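Local coordinates for uncharacterized HIT-like protein HP_0404 (Helicobacter pylori 26695, PDB 4ZGL) that probably acts as an adenosine 5'-monophosphoramidase of the histidine triad family, splitting AMP from an amine, at residues M1-Q9 with Q89-H97; I17-F26 with H36-S44. All blocks are in the same frame, centred on the assembly; numbering follows the deposited sequence.

Contact 1 of 2, residues M1-Q9 with Q89-H97; sequences MNVFEKIIQ and QEVMHLHFH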
loop_
_atom_site.group_PDB
_atom_site.type_symbol
_atom_site.label_atom_id
_atom_site.label_comp_id
_atom_site.label_asym_id
_atom_site.label_seq_id
_atom_site.Cartn_x
_atom_site.Cartn_y
_atom_site.Cartn_z
ATOM N N MET A 1 10.851 19.770 11.114
ATOM C CA MET A 1 11.394 19.219 12.399
ATOM C C MET A 1 11.668 17.695 12.463
ATOM O O MET A 1 12.272 17.194 13.424
ATOM C CB MET A 1 10.429 19.561 13.524
ATOM C CG MET A 1 10.837 20.725 14.370
ATOM S SD MET A 1 9.687 20.879 15.745
ATOM C CE MET A 1 10.116 19.461 16.749
ATOM N N ASN A 2 11.221 16.964 11.456
ATOM C CA ASN A 2 11.263 15.513 11.426
ATOM C C ASN A 2 12.078 15.153 10.200
ATOM O O ASN A 2 12.178 15.974 9.304
ATOM C CB ASN A 2 9.814 15.059 11.348
ATOM C CG ASN A 2 9.626 13.617 10.943
ATOM O OD1 ASN A 2 10.463 12.754 11.193
ATOM N ND2 ASN A 2 8.455 13.346 10.368
ATOM N N VAL A 3 12.676 13.962 10.157
ATOM C CA VAL A 3 13.696 13.673 9.137
ATOM C C VAL A 3 13.210 13.800 7.687
ATOM O O VAL A 3 13.925 14.358 6.856
ATOM C CB VAL A 3 14.397 12.307 9.371
ATOM C CG1 VAL A 3 13.445 11.134 9.173
ATOM C CG2 VAL A 3 15.611 12.162 8.466
ATOM N N PHE A 4 12.010 13.306 7.384
ATOM C CA PHE A 4 11.466 13.418 6.021
ATOM C C PHE A 4 11.001 14.836 5.715
ATOM O O PHE A 4 11.093 15.288 4.572
ATOM C CB PHE A 4 10.308 12.435 5.777
ATOM C CG PHE A 4 10.716 10.980 5.750
ATOM C CD1 PHE A 4 12.026 10.589 5.474
ATOM C CD2 PHE A 4 9.766 9.992 5.963
ATOM C CE1 PHE A 4 12.377 9.247 5.447
ATOM C CE2 PHE A 4 10.113 8.651 5.932
ATOM C CZ PHE A 4 11.420 8.279 5.673
ATOM N N GLU A 5 10.503 15.537 6.731
ATOM C CA GLU A 5 10.108 16.946 6.569
ATOM C C GLU A 5 11.328 17.802 6.227
ATOM O O GLU A 5 11.245 18.725 5.420
ATOM C CB GLU A 5 9.443 17.489 7.836
ATOM C CG GLU A 5 8.041 16.960 8.108
ATOM C CD GLU A 5 7.454 17.469 9.417
ATOM O OE1 GLU A 5 8.217 17.876 10.331
ATOM O OE2 GLU A 5 6.208 17.468 9.528
ATOM N N LYS A 6 12.458 17.482 6.855
ATOM C CA LYS A 6 13.723 18.153 6.573
ATOM C C LYS A 6 14.151 17.945 5.125
ATOM O O LYS A 6 14.658 18.865 4.488
ATOM C CB LYS A 6 14.815 17.643 7.516
ATOM C CG LYS A 6 14.700 18.188 8.935
ATOM C CD LYS A 6 15.741 17.604 9.870
ATOM C CE LYS A 6 15.281 17.627 11.331
ATOM N NZ LYS A 6 16.440 17.486 12.286
ATOM N N ILE A 7 13.956 16.729 4.618
ATOM C CA ILE A 7 14.271 16.412 3.224
ATOM C C ILE A 7 13.402 17.249 2.297
ATOM O O ILE A 7 13.892 17.822 1.325
ATOM C CB ILE A 7 14.085 14.908 2.924
ATOM C CG1 ILE A 7 15.098 14.093 3.730
ATOM C CG2 ILE A 7 14.246 14.627 1.435
ATOM C CD1 ILE A 7 15.014 12.595 3.521
ATOM N N ILE A 8 12.115 17.323 2.617
ATOM C CA ILE A 8 11.165 18.097 1.826
ATOM C C ILE A 8 11.600 19.575 1.746
ATOM O O ILE A 8 11.409 20.200 0.717
ATOM C CB ILE A 8 9.720 17.957 2.392
ATOM C CG1 ILE A 8 9.213 16.514 2.247
ATOM C CG2 ILE A 8 8.742 18.878 1.670
ATOM C CD1 ILE A 8 8.078 16.173 3.185
ATOM N N GLN A 9 12.140 20.124 2.837
ATOM C CA GLN A 9 12.428 21.620 2.938
ATOM C C GLN A 9 13.619 22.633 2.360
ATOM O O GLN A 9 13.395 23.862 2.356
ATOM C CB GLN A 9 12.137 21.959 4.421
ATOM C CG GLN A 9 10.670 21.795 4.877
ATOM C CD GLN A 9 10.438 22.415 6.259
ATOM O OE1 GLN A 9 11.370 22.561 7.059
ATOM N NE2 GLN A 9 9.196 22.792 6.541
ATOM N N GLN A 89 5.881 2.031 12.511
ATOM C CA GLN A 89 6.233 3.323 11.927
ATOM C C GLN A 89 7.211 4.056 12.843
ATOM O O GLN A 89 6.937 4.243 14.032
ATOM C CB GLN A 89 4.991 4.176 11.690
ATOM C CG GLN A 89 5.255 5.433 10.870
ATOM C CD GLN A 89 4.027 6.316 10.723
ATOM O OE1 GLN A 89 2.987 6.068 11.334
ATOM N NE2 GLN A 89 4.144 7.356 9.904
ATOM N N GLU A 90 8.345 4.468 12.279
ATOM C CA GLU A 90 9.415 5.115 13.041
ATOM C C GLU A 90 9.483 6.611 12.742
ATOM O O GLU A 90 9.624 7.417 13.663
ATOM C CB GLU A 90 10.766 4.467 12.748
ATOM C CG GLU A 90 10.866 3.002 13.088
ATOM C CD GLU A 90 12.099 2.355 12.463
ATOM O OE1 GLU A 90 13.199 2.941 12.572
ATOM O OE2 GLU A 90 11.987 1.270 11.854
ATOM N N VAL A 91 9.397 6.976 11.465
ATOM C CA VAL A 91 9.331 8.378 11.059
ATOM C C VAL A 91 7.863 8.732 10.860
ATOM O O VAL A 91 7.151 8.039 10.127
ATOM C CB VAL A 91 10.107 8.635 9.748
ATOM C CG1 VAL A 91 10.009 10.097 9.330
ATOM C CG2 VAL A 91 11.568 8.235 9.906
ATOM N N MET A 92 7.415 9.814 11.496
ATOM C CA MET A 92 5.999 10.187 11.490
ATOM C C MET A 92 5.653 11.143 10.361
ATOM O O MET A 92 5.239 12.271 10.584
ATOM C CB MET A 92 5.609 10.780 12.834
ATOM C CG MET A 92 5.752 9.785 13.965
ATOM S SD MET A 92 4.616 8.395 13.778
ATOM C CE MET A 92 5.559 7.071 14.520
ATOM N N HIS A 93 5.861 10.667 9.138
ATOM C CA HIS A 93 5.411 11.334 7.927
ATOM C C HIS A 93 5.020 10.199 6.996
ATOM O O HIS A 93 5.733 9.205 6.906
ATOM C CB HIS A 93 6.532 12.201 7.341
ATOM C CG HIS A 93 6.104 13.082 6.206
ATOM N ND1 HIS A 93 5.820 14.419 6.376
ATOM C CD2 HIS A 93 5.936 12.827 4.885
ATOM C CE1 HIS A 93 5.483 14.947 5.214
ATOM N NE2 HIS A 93 5.546 14.002 4.293
ATOM N N LEU A 94 3.865 10.325 6.350
ATOM C CA LEU A 94 3.354 9.272 5.485
ATOM C C LEU A 94 4.417 8.884 4.483
ATOM O O LEU A 94 4.970 9.736 3.793
ATOM C CB LEU A 94 2.090 9.730 4.753
ATOM C CG LEU A 94 1.593 8.831 3.614
ATOM C CD1 LEU A 94 1.318 7.415 4.104
ATOM C CD2 LEU A 94 0.355 9.440 2.971
ATOM N N HIS A 95 4.714 7.595 4.410
ATOM C CA HIS A 95 5.640 7.106 3.406
ATOM C C HIS A 95 5.359 5.663 3.037
ATOM O O HIS A 95 4.970 4.855 3.883
ATOM C CB HIS A 95 7.079 7.260 3.888
ATOM C CG HIS A 95 7.378 6.529 5.151
ATOM N ND1 HIS A 95 7.006 7.005 6.389
ATOM C CD2 HIS A 95 8.040 5.370 5.375
ATOM C CE1 HIS A 95 7.417 6.166 7.322
ATOM N NE2 HIS A 95 8.045 5.164 6.733
ATOM N N PHE A 96 5.535 5.366 1.756
ATOM C CA PHE A 96 5.411 4.015 1.247
ATOM C C PHE A 96 6.793 3.458 0.946
ATOM O O PHE A 96 7.594 4.107 0.271
ATOM C CB PHE A 96 4.567 3.995 -0.024
ATOM C CG PHE A 96 3.095 4.073 0.233
ATOM C CD1 PHE A 96 2.468 5.300 0.380
ATOM C CD2 PHE A 96 2.332 2.915 0.323
ATOM C CE1 PHE A 96 1.104 5.376 0.617
ATOM C CE2 PHE A 96 0.973 2.981 0.558
ATOM C CZ PHE A 96 0.358 4.211 0.707
ATOM N N HIS A 97 7.066 2.263 1.457
ATOM C CA HIS A 97 8.277 1.536 1.110
ATOM C C HIS A 97 8.046 0.827 -0.214
ATOM O O HIS A 97 7.003 0.202 -0.417
ATOM C CB HIS A 97 8.614 0.510 2.186
ATOM C CG HIS A 97 8.895 1.110 3.528
ATOM N ND1 HIS A 97 10.167 1.224 4.041
ATOM C CD2 HIS A 97 8.067 1.621 4.467
ATOM C CE1 HIS A 97 10.116 1.778 5.235
ATOM N NE2 HIS A 97 8.852 2.032 5.517
#

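Contact 2 of 2, residues I17-F26 with H36-S44; sequences ILENERFLSF and HALVIPKQS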
loop_
_atom_site.group_PDB
_atom_site.type_symbol
_atom_site.label_atom_id
_atom_site.label_comp_id
_atom_site.label_asym_id
_atom_site.label_seq_id
_atom_site.Cartn_x
_atom_site.Cartn_y
_atom_site.Cartn_z
ATOM N N ILE A 17 15.066 10.011 -6.421
ATOM C CA ILE A 17 14.769 9.124 -7.542
ATOM C C ILE A 17 13.884 9.868 -8.538
ATOM O O ILE A 17 14.218 9.963 -9.717
ATOM C CB ILE A 17 14.064 7.836 -7.068
ATOM C CG1 ILE A 17 15.037 7.007 -6.210
ATOM C CG2 ILE A 17 13.568 7.031 -8.267
ATOM C CD1 ILE A 17 14.400 5.896 -5.405
ATOM N N LEU A 18 12.759 10.381 -8.043
ATOM C CA LEU A 18 11.823 11.165 -8.840
ATOM C C LEU A 18 11.147 12.194 -7.943
ATOM O O LEU A 18 11.023 11.985 -6.738
ATOM C CB LEU A 18 10.758 10.263 -9.475
ATOM C CG LEU A 18 10.010 10.841 -10.694
ATOM C CD1 LEU A 18 10.752 10.705 -12.039
ATOM C CD2 LEU A 18 8.644 10.155 -10.815
ATOM N N GLU A 19 10.707 13.297 -8.535
ATOM C CA GLU A 19 10.003 14.343 -7.808
ATOM C C GLU A 19 8.961 15.015 -8.690
ATOM O O GLU A 19 9.096 15.071 -9.913
ATOM C CB GLU A 19 11.000 15.390 -7.316
ATOM C CG GLU A 19 10.386 16.517 -6.496
ATOM C CD GLU A 19 11.420 17.495 -5.959
ATOM O OE1 GLU A 19 12.507 17.624 -6.572
ATOM O OE2 GLU A 19 11.131 18.142 -4.925
ATOM N N ASN A 20 7.917 15.530 -8.053
ATOM C CA ASN A 20 6.916 16.332 -8.749
ATOM C C ASN A 20 6.247 17.289 -7.756
ATOM O O ASN A 20 6.650 17.318 -6.587
ATOM C CB ASN A 20 5.936 15.418 -9.518
ATOM C CG ASN A 20 4.795 14.895 -8.659
ATOM O OD1 ASN A 20 4.671 15.231 -7.486
ATOM N ND2 ASN A 20 3.953 14.055 -9.250
ATOM N N GLU A 21 5.260 18.064 -8.218
ATOM C CA GLU A 21 4.658 19.150 -7.400
ATOM C C GLU A 21 4.155 18.673 -6.047
ATOM O O GLU A 21 4.192 19.434 -5.082
ATOM C CB GLU A 21 3.425 19.919 -8.047
ATOM C CG GLU A 21 3.212 19.897 -9.590
ATOM C CD GLU A 21 4.387 20.472 -10.369
ATOM O OE1 GLU A 21 5.200 21.209 -9.772
ATOM O OE2 GLU A 21 4.493 20.192 -11.588
ATOM N N ARG A 22 3.625 17.451 -5.994
ATOM C CA ARG A 22 2.976 16.939 -4.785
ATOM C C ARG A 22 3.717 15.798 -4.084
ATOM O O ARG A 22 3.441 15.523 -2.918
ATOM C CB ARG A 22 1.545 16.495 -5.110
ATOM C CG ARG A 22 0.573 17.634 -5.388
ATOM C CD ARG A 22 -0.816 17.098 -5.684
ATOM N NE ARG A 22 -1.837 18.085 -6.068
ATOM C CZ ARG A 22 -1.852 18.696 -7.246
ATOM N NH1 ARG A 22 -0.878 18.469 -8.119
ATOM N NH2 ARG A 22 -2.817 19.559 -7.541
ATOM N N PHE A 23 4.646 15.134 -4.774
ATOM C CA PHE A 23 5.331 13.963 -4.212
ATOM C C PHE A 23 6.833 13.986 -4.444
ATOM O O PHE A 23 7.342 14.726 -5.283
ATOM C CB PHE A 23 4.766 12.674 -4.806
ATOM C CG PHE A 23 3.302 12.495 -4.561
ATOM C CD1 PHE A 23 2.847 11.934 -3.377
ATOM C CD2 PHE A 23 2.377 12.899 -5.509
ATOM C CE1 PHE A 23 1.492 11.775 -3.150
ATOM C CE2 PHE A 23 1.023 12.739 -5.290
ATOM C CZ PHE A 23 0.580 12.179 -4.108
ATOM N N LEU A 24 7.528 13.152 -3.681
ATOM C CA LEU A 24 8.970 13.026 -3.777
ATOM C C LEU A 24 9.363 11.591 -3.443
ATOM O O LEU A 24 8.825 10.998 -2.506
ATOM C CB LEU A 24 9.645 13.994 -2.804
ATOM C CG LEU A 24 11.176 13.926 -2.714
ATOM C CD1 LEU A 24 11.839 15.093 -3.428
ATOM C CD2 LEU A 24 11.615 13.890 -1.259
ATOM N N SER A 25 10.295 11.038 -4.216
ATOM C CA SER A 25 10.811 9.697 -3.958
ATOM C C SER A 25 12.325 9.722 -3.835
ATOM O O SER A 25 12.996 10.513 -4.498
ATOM C CB SER A 25 10.401 8.728 -5.068
ATOM O OG SER A 25 10.759 7.394 -4.739
ATOM N N PHE A 26 12.853 8.850 -2.983
ATOM C CA PHE A 26 14.291 8.758 -2.757
ATOM C C PHE A 26 14.664 7.421 -2.129
ATOM O O PHE A 26 13.814 6.728 -1.572
ATOM C CB PHE A 26 14.771 9.913 -1.868
ATOM C CG PHE A 26 14.016 10.038 -0.576
ATOM C CD1 PHE A 26 14.471 9.416 0.576
ATOM C CD2 PHE A 26 12.844 10.777 -0.514
ATOM C CE1 PHE A 26 13.770 9.530 1.763
ATOM C CE2 PHE A 26 12.139 10.895 0.669
ATOM C CZ PHE A 26 12.603 10.272 1.808
ATOM N N HIS A 36 15.514 -0.316 -2.613
ATOM C CA HIS A 36 14.608 0.144 -1.572
ATOM C C HIS A 36 14.392 1.647 -1.705
ATOM O O HIS A 36 15.267 2.442 -1.360
ATOM C CB HIS A 36 15.171 -0.181 -0.188
ATOM C CG HIS A 36 14.248 0.179 0.931
ATOM N ND1 HIS A 36 14.488 -0.162 2.245
ATOM C CD2 HIS A 36 13.056 0.820 0.924
ATOM C CE1 HIS A 36 13.496 0.272 2.999
ATOM N NE2 HIS A 36 12.614 0.871 2.220
ATOM N N ALA A 37 13.213 2.027 -2.191
ATOM C CA ALA A 37 12.843 3.434 -2.331
ATOM C C ALA A 37 11.720 3.815 -1.368
ATOM O O ALA A 37 10.989 2.956 -0.869
ATOM C CB ALA A 37 12.420 3.721 -3.763
ATOM N N LEU A 38 11.604 5.116 -1.112
ATOM C CA LEU A 38 10.541 5.668 -0.281
ATOM C C LEU A 38 9.777 6.688 -1.101
ATOM O O LEU A 38 10.383 7.495 -1.796
ATOM C CB LEU A 38 11.131 6.346 0.952
ATOM C CG LEU A 38 11.796 5.422 1.970
ATOM C CD1 LEU A 38 12.703 6.220 2.891
ATOM C CD2 LEU A 38 10.752 4.659 2.769
ATOM N N VAL A 39 8.450 6.638 -1.039
ATOM C CA VAL A 39 7.604 7.629 -1.707
ATOM C C VAL A 39 6.863 8.439 -0.652
ATOM O O VAL A 39 6.136 7.872 0.171
ATOM C CB VAL A 39 6.577 6.971 -2.644
ATOM C CG1 VAL A 39 5.727 8.033 -3.331
ATOM C CG2 VAL A 39 7.287 6.094 -3.663
ATOM N N ILE A 40 7.035 9.760 -0.689
ATOM C CA ILE A 40 6.422 10.632 0.318
ATOM C C ILE A 40 5.675 11.808 -0.301
ATOM O O ILE A 40 6.074 12.331 -1.352
ATOM C CB ILE A 40 7.381 11.094 1.439
ATOM C CG1 ILE A 40 8.443 12.100 0.942
ATOM C CG2 ILE A 40 7.985 9.869 2.099
ATOM C CD1 ILE A 40 9.174 12.829 2.044
ATOM N N PRO A 41 4.552 12.190 0.325
ATOM C CA PRO A 41 3.847 13.393 -0.097
ATOM C C PRO A 41 4.567 14.612 0.455
ATOM O O PRO A 41 5.006 14.589 1.602
ATOM C CB PRO A 41 2.471 13.229 0.548
ATOM C CG PRO A 41 2.732 12.413 1.766
ATOM C CD PRO A 41 3.797 11.440 1.350
ATOM N N LYS A 42 4.719 15.647 -0.363
ATOM C CA LYS A 42 5.349 16.888 0.090
ATOM C C LYS A 42 4.489 17.577 1.147
ATOM O O LYS A 42 5.007 18.242 2.043
ATOM C CB LYS A 42 5.593 17.832 -1.087
ATOM C CG LYS A 42 6.681 17.367 -2.038
ATOM C CD LYS A 42 6.824 18.334 -3.197
ATOM C CE LYS A 42 8.114 18.108 -3.961
ATOM N NZ LYS A 42 8.289 19.147 -5.010
ATOM N N GLN A 43 3.177 17.404 1.033
ATOM C CA GLN A 43 2.233 17.899 2.025
ATOM C C GLN A 43 2.480 17.230 3.376
ATOM O O GLN A 43 2.875 16.066 3.437
ATOM C CB GLN A 43 0.803 17.631 1.558
ATOM C CG GLN A 43 -0.279 18.297 2.395
ATOM C CD GLN A 43 -1.676 17.909 1.950
ATOM O OE1 GLN A 43 -1.936 17.741 0.754
ATOM N NE2 GLN A 43 -2.582 17.758 2.908
ATOM N N SER A 44 2.247 17.978 4.451
ATOM C CA SER A 44 2.514 17.502 5.804
ATOM C C SER A 44 1.422 16.559 6.274
ATOM O O SER A 44 0.372 16.986 6.739
ATOM C CB SER A 44 2.630 18.677 6.773
ATOM O OG SER A 44 2.827 18.218 8.097
#

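Contact 1 of 2, residues M1-Q9 with Q89-H97
Asn2, the residue just ahead of helix 3-9, brings its amide up to the loop 91-93. OD1 lies beside the CG1 methyl of Val91 at 3.3 Å, whereas ND2 approaches Met92 O at an angle too poor for a hydrogen bond. Next comes Val3: the side chains of Val3 and Val91 cross at about a right angle, CG1 of Val3 touching CG2 of Val91 at 3.5 Å. Phe4 fills the middle of the contact. Its CG stands anti to its own carbonyl carbon (chi1 -68°), which carries the ring into the loop. Val91 CG1 sits over one face of the ring in a CH-pi contact, 3.8 Å from the Phe4 centroid, and the CE2 edge of Phe4 points at a face of His95. This T-shaped pair has centroids 5.0 Å apart and planes at 75°. His93, His95 and His97 are the histidines of the triad motif that defines the HIT family, and the N-terminal helix packs on the first two of them. The rotation of the His95 ring is fixed from within the loop: ND1 donates to His93 O at 2.6 Å, the acceptor lying in the imidazole plane. Glu5 lays its CG methylene 3.8 Å from His93 ND1, while OE1 turns back to receive weak bonds from the backbone N atoms of Met1 and Asn2. One helical turn beyond Phe4, Ile8 and His93 extend toward each other from opposite directions, Ile8 CD1 meeting His93 CE1 at 3.5 Å, while NE2 of the same imidazole is hydrogen-bonded to Pro41 O.

Contact 2 of 2, residues I17-F26 with H36-S44
Phe26 overlaps Leu38, its partner in a hydrogen-bonded antiparallel pair: Leu38 CB lies over one face of the ring, and CD1 of Leu38 meets Phe26 CE1 at 3.7 Å. Because Phe26 CG is held between its backbone N and carbonyl carbon (chi1 54°), the ring leans across the neighbouring strand, where Ile40 CD1 touches its edge at CE2, 3.8 Å away. Leu24 lies on the same face of the sheet. Ser25 and Val39 face the other way with Phe23 and Pro41, with Phe23 CE1 4.1 Å from Pro41 CB. Leu38 O is gripped twice, by Phe26 N and by Ser25 OG at 3.0 Å, the hydroxyl approaching from above the carbonyl plane. Beyond the strand end, Lys42 runs extended past the turn 20-22. Its NZ donates to Asn20 O at 2.9 Å and forms a salt bridge with Glu19 OE2 at 3.0 Å. Asn20 OD1 closes an Asx turn with Arg22 N and, accepting from Phe23 N as well, an Asx motif. Strands 23-27 and 36-41 form a beta hairpin in the antiparallel sheet of the HIT domain, and strand 16-19 pairs with strand 23-27 through a classic beta bulge, Ile17 and Leu18 both facing Ser25. Helix 53-70 covers the Phe23 side, helix 3-9 packs on Phe26, Leu38 and Ile40, and strand 96-100 pairs with the far edge of strand 36-41.

How the contacts relate
Contact 2 is nested in the chain within the loop that contact 1 closes, and the centres of the two lie about 10 Å apart. They meet where strand 36-41 pairs with strand 96-100: Phe96 O and Val39 N, 3.0 Å apart, form a probable hydrogen bond. The bond from His93 to Pro41, 2.8 Å between NE2 and O, comes at the C-terminal end of strand 36-41. His95 CB packs on Ile40 CG2 at 3.3 Å. Strand 36-41 thus runs beside the triad motif, the probable phosphoramidase site, bonded to its loop part at His93 and to its strand part at Phe96, and His36 reaches the third triad histidine, its NE2 hydrogen-bonded to His97 ND1.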